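Local atomic coordinates of D-alanyl-D-alanine carboxypeptidase DacB2 (Mycobacterium tuberculosis H37Rv, PDB entry 4RYE), a protein that acts as a D,D-carboxypeptidase and probably cleaves the terminal D-Ala-D-Ala of peptidoglycan stem peptides during cell wall biogenesis. Residues 168-171 and 172-176; 258-261 and 262-266. All blocks are in the same frame, centred on the assembly; numbering follows the deposited sequence.

Contact 1 of 2, residues 168-171 and 172-176; sequences NPVF and AQITA
Asn168 starts helix 169-176 with two oxygens at work: its backbone O takes Ala172 N at 2.9 Å, while its side-chain OD1 collects two more N-H groups. The firmer of those caps is Phe171 N to Asn168 OD1, 3.1 Å, with the donor tilted some 29° from the amide plane; Val170 N adds a weak bond bent well off line. Asn168 is thus the N-cap, and Pro169, next in line, has no N-H that needs a partner in this first turn. Further along, i to i+4 bonds carry the turn forward, nearly straight between Thr175 N and Phe171 O (2.9 Å, 174° at the hydrogen) and more bent between Gln173 N and Pro169 O (3.0 Å).

Two side-chain pairs run beside this ladder. On one flank Val170 CG1 meets Ile174 CD1 at 3.7 Å, the two branches slanting across each other; CG1 of Ile174 also lies over the backbone O of Val170. On another side the Phe171 ring, swung anti to its own nitrogen (chi1 -178°), puts CE1 3.9 Å from Thr175 CG2, the methyl approaching the ring obliquely. Helices 50-60, 91-100 and 155-166 close round that ring through Val51, Leu58, Leu99 and Met166.

Thr175 sets OG1 opposite its backbone N, where it takes the N-H of Gly207 on strand 204-212, and this puts CG2 between N and the carbonyl carbon, against the Phe171 ring. The chemistry is divided by side: the cap settles the amide groups that start the helix, the buried ring packs among three other helices, and the threonine hydroxyl ties the chain, four residues on from Phe171, to the edge strand of the main sheet.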
ATOM      1  N   ASN A 168       8.311  10.330  -2.983  1.00 17.75           N
ATOM      2  CA  ASN A 168       9.668   9.793  -3.052  1.00 16.59           C
ATOM      3  C   ASN A 168       9.910   9.166  -4.429  1.00 17.32           C
ATOM      4  O   ASN A 168       9.191   8.235  -4.834  1.00 16.61           O
ATOM      5  CB  ASN A 168       9.869   8.748  -1.948  1.00 19.70           C
ATOM      6  CG  ASN A 168      11.279   8.215  -1.901  1.00 21.49           C
ATOM      7  OD1 ASN A 168      11.728   7.539  -2.822  1.00 20.07           O
ATOM      8  ND2 ASN A 168      11.985   8.497  -0.811  1.00 22.91           N
ATOM      9  N   PRO A 169      10.916   9.673  -5.164  1.00 15.23           N
ATOM     10  CA  PRO A 169      11.115   9.217  -6.547  1.00 17.11           C
ATOM     11  C   PRO A 169      11.443   7.724  -6.658  1.00 16.84           C
ATOM     12  O   PRO A 169      11.057   7.097  -7.640  1.00 16.45           O
ATOM     13  CB  PRO A 169      12.290  10.080  -7.047  1.00 19.85           C
ATOM     14  CG  PRO A 169      12.949  10.631  -5.795  1.00 26.15           C
ATOM     15  CD  PRO A 169      11.849  10.750  -4.778  1.00 17.76           C
ATOM     16  N   VAL A 170      12.143   7.158  -5.680  1.00 16.48           N
ATOM     17  CA  VAL A 170      12.419   5.727  -5.729  1.00 14.52           C
ATOM     18  C   VAL A 170      11.159   4.905  -5.495  1.00 14.06           C
ATOM     19  O   VAL A 170      10.914   3.915  -6.190  1.00 15.32           O
ATOM     20  CB  VAL A 170      13.532   5.319  -4.728  1.00 17.79           C
ATOM     21  CG1 VAL A 170      13.685   3.812  -4.708  1.00 17.11           C
ATOM     22  CG2 VAL A 170      14.843   5.999  -5.116  1.00 24.56           C
ATOM     23  N   PHE A 171      10.344   5.317  -4.529  1.00 15.72           N
ATOM     24  CA  PHE A 171       9.086   4.612  -4.302  1.00 16.64           C
ATOM     25  C   PHE A 171       8.228   4.652  -5.556  1.00 14.60           C
ATOM     26  O   PHE A 171       7.684   3.623  -5.982  1.00 16.26           O
ATOM     27  CB  PHE A 171       8.297   5.189  -3.120  1.00 13.31           C
ATOM     28  CG  PHE A 171       7.010   4.445  -2.843  1.00 13.95           C
ATOM     29  CD1 PHE A 171       5.832   4.794  -3.493  1.00 19.13           C
ATOM     30  CD2 PHE A 171       6.989   3.379  -1.953  1.00 15.97           C
ATOM     31  CE1 PHE A 171       4.641   4.093  -3.263  1.00 17.84           C
ATOM     32  CE2 PHE A 171       5.804   2.669  -1.702  1.00 13.90           C
ATOM     33  CZ  PHE A 171       4.623   3.035  -2.365  1.00 17.20           C
ATOM     34  N   ALA A 172       8.082   5.844  -6.133  1.00 18.39           N
ATOM     35  CA  ALA A 172       7.279   6.004  -7.348  1.00 18.69           C
ATOM     36  C   ALA A 172       7.787   5.111  -8.474  1.00 18.66           C
ATOM     37  O   ALA A 172       6.994   4.552  -9.244  1.00 19.78           O
ATOM     38  CB  ALA A 172       7.250   7.464  -7.790  1.00 17.43           C
ATOM     39  N   GLN A 173       9.102   4.961  -8.572  1.00 17.68           N
ATOM     40  CA  GLN A 173       9.678   4.087  -9.594  1.00 19.36           C
ATOM     41  C   GLN A 173       9.323   2.624  -9.334  1.00 19.82           C
ATOM     42  O   GLN A 173       8.859   1.922 -10.238  1.00 17.81           O
ATOM     43  CB  GLN A 173      11.199   4.251  -9.655  1.00 21.66           C
ATOM     44  CG  GLN A 173      11.868   3.420 -10.752  1.00 23.30           C
ATOM     45  CD  GLN A 173      13.352   3.691 -10.866  1.00 28.28           C
ATOM     46  OE1 GLN A 173      14.124   3.359  -9.968  1.00 27.10           O
ATOM     47  NE2 GLN A 173      13.759   4.313 -11.971  1.00 27.33           N
ATOM     48  N   ILE A 174       9.534   2.174  -8.099  1.00 17.57           N
ATOM     49  CA  ILE A 174       9.304   0.770  -7.747  1.00 19.68           C
ATOM     50  C   ILE A 174       7.841   0.359  -7.904  1.00 19.71           C
ATOM     51  O   ILE A 174       7.540  -0.659  -8.526  1.00 20.51           O
ATOM     52  CB  ILE A 174       9.757   0.465  -6.303  1.00 21.73           C
ATOM     53  CG1 ILE A 174      11.277   0.622  -6.183  1.00 17.16           C
ATOM     54  CG2 ILE A 174       9.345  -0.956  -5.893  1.00 21.34           C
ATOM     55  CD1 ILE A 174      11.765   0.660  -4.734  1.00 22.97           C
ATOM     56  N   THR A 175       6.933   1.155  -7.349  1.00 18.83           N
ATOM     57  CA  THR A 175       5.516   0.788  -7.338  1.00 20.02           C
ATOM     58  C   THR A 175       4.971   0.681  -8.771  1.00 25.60           C
ATOM     59  O   THR A 175       3.985  -0.025  -9.037  1.00 25.51           O
ATOM     60  CB  THR A 175       4.691   1.757  -6.437  1.00 16.91           C
ATOM     61  OG1 THR A 175       3.393   1.198  -6.178  1.00 22.29           O
ATOM     62  CG2 THR A 175       4.545   3.136  -7.085  1.00 18.57           C
ATOM     63  N   ALA A 176       5.651   1.345  -9.702  1.00 16.19           N
ATOM     64  CA  ALA A 176       5.248   1.324 -11.105  1.00 22.10           C
ATOM     65  C   ALA A 176       6.026   0.323 -11.989  1.00 23.10           C
ATOM     66  O   ALA A 176       5.630   0.089 -13.135  1.00 22.65           O
ATOM     67  CB  ALA A 176       5.316   2.731 -11.700  1.00 20.45           C
TER

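Contact 2 of 2, residues 258-261 and 262-266; sequences FALN and PQASV
With CG anti to its backbone nitrogen (chi1 -174°) and the amide turned by a chi2 of -51°, the side chain of Asn261 folds forward along the chain and brings OD1 to the N-H of Gln263. The bond measures 3.0 Å from Gln263 N to Asn261 OD1, and the donor lies in the plane of the amide. Leu260 also holds CG anti to its nitrogen, which carries its branched end to the methyl of Ala264: CD1 stands 4.1 Å from Ala264 CB, and CD2 passes 3.8 Å from Ala264 O.

Between these groups the backbone makes a type I beta turn, Asn261 to Ala264, with Pro262 and Gln263 at its corners. Ala264 N closes it on Asn261 O at 3.0 Å, approaching from above the carbonyl plane, 47° out of it. Since OD1 of the same asparagine binds Gln263 N, an Asx turn is laid over the beta turn, and Asn261 grips two successive N-H groups with two different oxygens.

Water follows both oxygens. One molecule donates to Asn261 O at 2.9 Å and to Ala264 O, bridging the two carbonyls at the ends of the turn. A second donates to Asn261 OD1 at 2.8 Å and has a weak, long link to Gln263 NE2. The turn bends the chain through roughly a right angle between helix 246-259 and strand 267-268; Leu260 also touches Leu34 of strand 32-37, and a few residues on, Val266 enters backbone hydrogen bonding with Val33.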
ATOM      1  N   PHE A 258     -12.020  11.153 -12.230  1.00 15.67           N
ATOM      2  CA  PHE A 258     -11.472  11.879 -13.372  1.00 18.17           C
ATOM      3  C   PHE A 258     -12.565  12.598 -14.138  1.00 22.17           C
ATOM      4  O   PHE A 258     -12.313  13.605 -14.803  1.00 21.46           O
ATOM      5  CB  PHE A 258     -10.671  10.934 -14.292  1.00 15.02           C
ATOM      6  CG  PHE A 258      -9.347  10.522 -13.715  1.00 19.66           C
ATOM      7  CD1 PHE A 258      -8.468  11.474 -13.219  1.00 17.50           C
ATOM      8  CD2 PHE A 258      -8.990   9.178 -13.636  1.00 20.56           C
ATOM      9  CE1 PHE A 258      -7.243  11.090 -12.671  1.00 15.57           C
ATOM     10  CE2 PHE A 258      -7.776   8.792 -13.089  1.00 19.75           C
ATOM     11  CZ  PHE A 258      -6.903   9.751 -12.599  1.00 17.28           C
ATOM     12  N   ALA A 259     -13.783  12.072 -14.045  1.00 21.50           N
ATOM     13  CA  ALA A 259     -14.911  12.664 -14.735  1.00 21.50           C
ATOM     14  C   ALA A 259     -15.517  13.815 -13.927  1.00 23.32           C
ATOM     15  O   ALA A 259     -16.256  14.637 -14.468  1.00 23.18           O
ATOM     16  CB  ALA A 259     -15.965  11.603 -15.036  1.00 21.13           C
ATOM     17  N   LEU A 260     -15.186  13.879 -12.640  1.00 17.83           N
ATOM     18  CA  LEU A 260     -15.757  14.885 -11.739  1.00 20.58           C
ATOM     19  C   LEU A 260     -15.308  16.299 -12.110  1.00 20.07           C
ATOM     20  O   LEU A 260     -14.143  16.530 -12.420  1.00 21.95           O
ATOM     21  CB  LEU A 260     -15.366  14.583 -10.284  1.00 17.62           C
ATOM     22  CG  LEU A 260     -16.008  15.431  -9.179  1.00 18.41           C
ATOM     23  CD1 LEU A 260     -17.525  15.201  -9.113  1.00 19.61           C
ATOM     24  CD2 LEU A 260     -15.347  15.131  -7.824  1.00 20.53           C
ATOM     25  N   ASN A 261     -16.250  17.230 -12.100  1.00 21.55           N
ATOM     26  CA  ASN A 261     -15.938  18.650 -12.212  1.00 21.19           C
ATOM     27  C   ASN A 261     -14.837  18.975 -11.201  1.00 20.88           C
ATOM     28  O   ASN A 261     -14.975  18.678 -10.013  1.00 22.40           O
ATOM     29  CB  ASN A 261     -17.212  19.453 -11.933  1.00 25.12           C
ATOM     30  CG  ASN A 261     -17.040  20.943 -12.162  1.00 31.09           C
ATOM     31  OD1 ASN A 261     -16.107  21.569 -11.645  1.00 29.98           O
ATOM     32  ND2 ASN A 261     -17.959  21.526 -12.923  1.00 27.44           N
ATOM     33  N   PRO A 262     -13.715  19.544 -11.677  1.00 23.81           N
ATOM     34  CA  PRO A 262     -12.538  19.735 -10.821  1.00 27.08           C
ATOM     35  C   PRO A 262     -12.785  20.658  -9.625  1.00 29.95           C
ATOM     36  O   PRO A 262     -12.038  20.585  -8.653  1.00 37.79           O
ATOM     37  CB  PRO A 262     -11.501  20.359 -11.770  1.00 32.07           C
ATOM     38  CG  PRO A 262     -11.969  20.017 -13.145  1.00 35.12           C
ATOM     39  CD  PRO A 262     -13.468  19.974 -13.066  1.00 32.87           C
ATOM     40  N   GLN A 263     -13.810  21.505  -9.689  1.00 25.26           N
ATOM     41  CA  GLN A 263     -14.143  22.365  -8.552  1.00 26.77           C
ATOM     42  C   GLN A 263     -14.921  21.662  -7.443  1.00 26.84           C
ATOM     43  O   GLN A 263     -15.074  22.212  -6.361  1.00 26.05           O
ATOM     44  CB  GLN A 263     -14.948  23.576  -9.008  1.00 33.35           C
ATOM     45  CG  GLN A 263     -14.119  24.757  -9.464  1.00 48.96           C
ATOM     46  CD  GLN A 263     -14.991  25.938  -9.833  1.00 54.82           C
ATOM     47  OE1 GLN A 263     -15.038  26.941  -9.117  1.00 56.65           O
ATOM     48  NE2 GLN A 263     -15.707  25.817 -10.947  1.00 57.09           N
ATOM     49  N   ALA A 264     -15.421  20.456  -7.698  1.00 28.64           N
ATOM     50  CA  ALA A 264     -16.268  19.787  -6.705  1.00 27.85           C
ATOM     51  C   ALA A 264     -15.444  19.001  -5.699  1.00 26.74           C
ATOM     52  O   ALA A 264     -14.474  18.349  -6.067  1.00 25.75           O
ATOM     53  CB  ALA A 264     -17.284  18.878  -7.381  1.00 22.80           C
ATOM     54  N   SER A 265     -15.839  19.046  -4.428  1.00 21.43           N
ATOM     55  CA  SER A 265     -15.138  18.292  -3.391  1.00 23.24           C
ATOM     56  C   SER A 265     -15.994  18.173  -2.131  1.00 24.70           C
ATOM     57  O   SER A 265     -16.982  18.893  -1.974  1.00 22.81           O
ATOM     58  CB  SER A 265     -13.827  18.987  -3.044  1.00 24.95           C
ATOM     59  OG  SER A 265     -14.090  20.191  -2.350  1.00 30.79           O
ATOM     60  N   VAL A 266     -15.624  17.265  -1.233  1.00 20.42           N
ATOM     61  CA  VAL A 266     -16.380  17.108   0.010  1.00 21.42           C
ATOM     62  C   VAL A 266     -15.546  17.434   1.244  1.00 21.64           C
ATOM     63  O   VAL A 266     -16.068  17.539   2.345  1.00 22.77           O
ATOM     64  CB  VAL A 266     -17.003  15.696   0.139  1.00 22.15           C
ATOM     65  CG1 VAL A 266     -17.983  15.461  -0.997  1.00 21.83           C
ATOM     66  CG2 VAL A 266     -15.920  14.609   0.139  1.00 19.15           C
TER
HETATM   67  O   HOH W   1     -13.035  17.659  -8.182  1.00 29.95           O
HETATM   68  O   HOH W   2     -14.817  23.394 -13.273  1.00 38.67           O

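How the contacts relate
Contacts 1 and 2 lie about 27 Å apart between centres, with nearest atoms about 14 Å apart, and do not touch. The six-stranded sheet relates them: residues 172-176 bond to strand 204-212 at one edge, whereas residues 262-266 lead into strand 267-268 at the other. Contact 1 is near the catalytic centre, the Phe171 side chain being about 8 Å from that of Lys50, the proposed proton acceptor, and the Thr175 side chain about 11 Å from that of Ser102, probably an active-site residue. Gly207, the hydrogen-bond partner of Thr175, immediately precedes what is probably the Lys-Thr-Gly motif of these enzymes. Contact 2 is a surface turn, remote from the active-site residues.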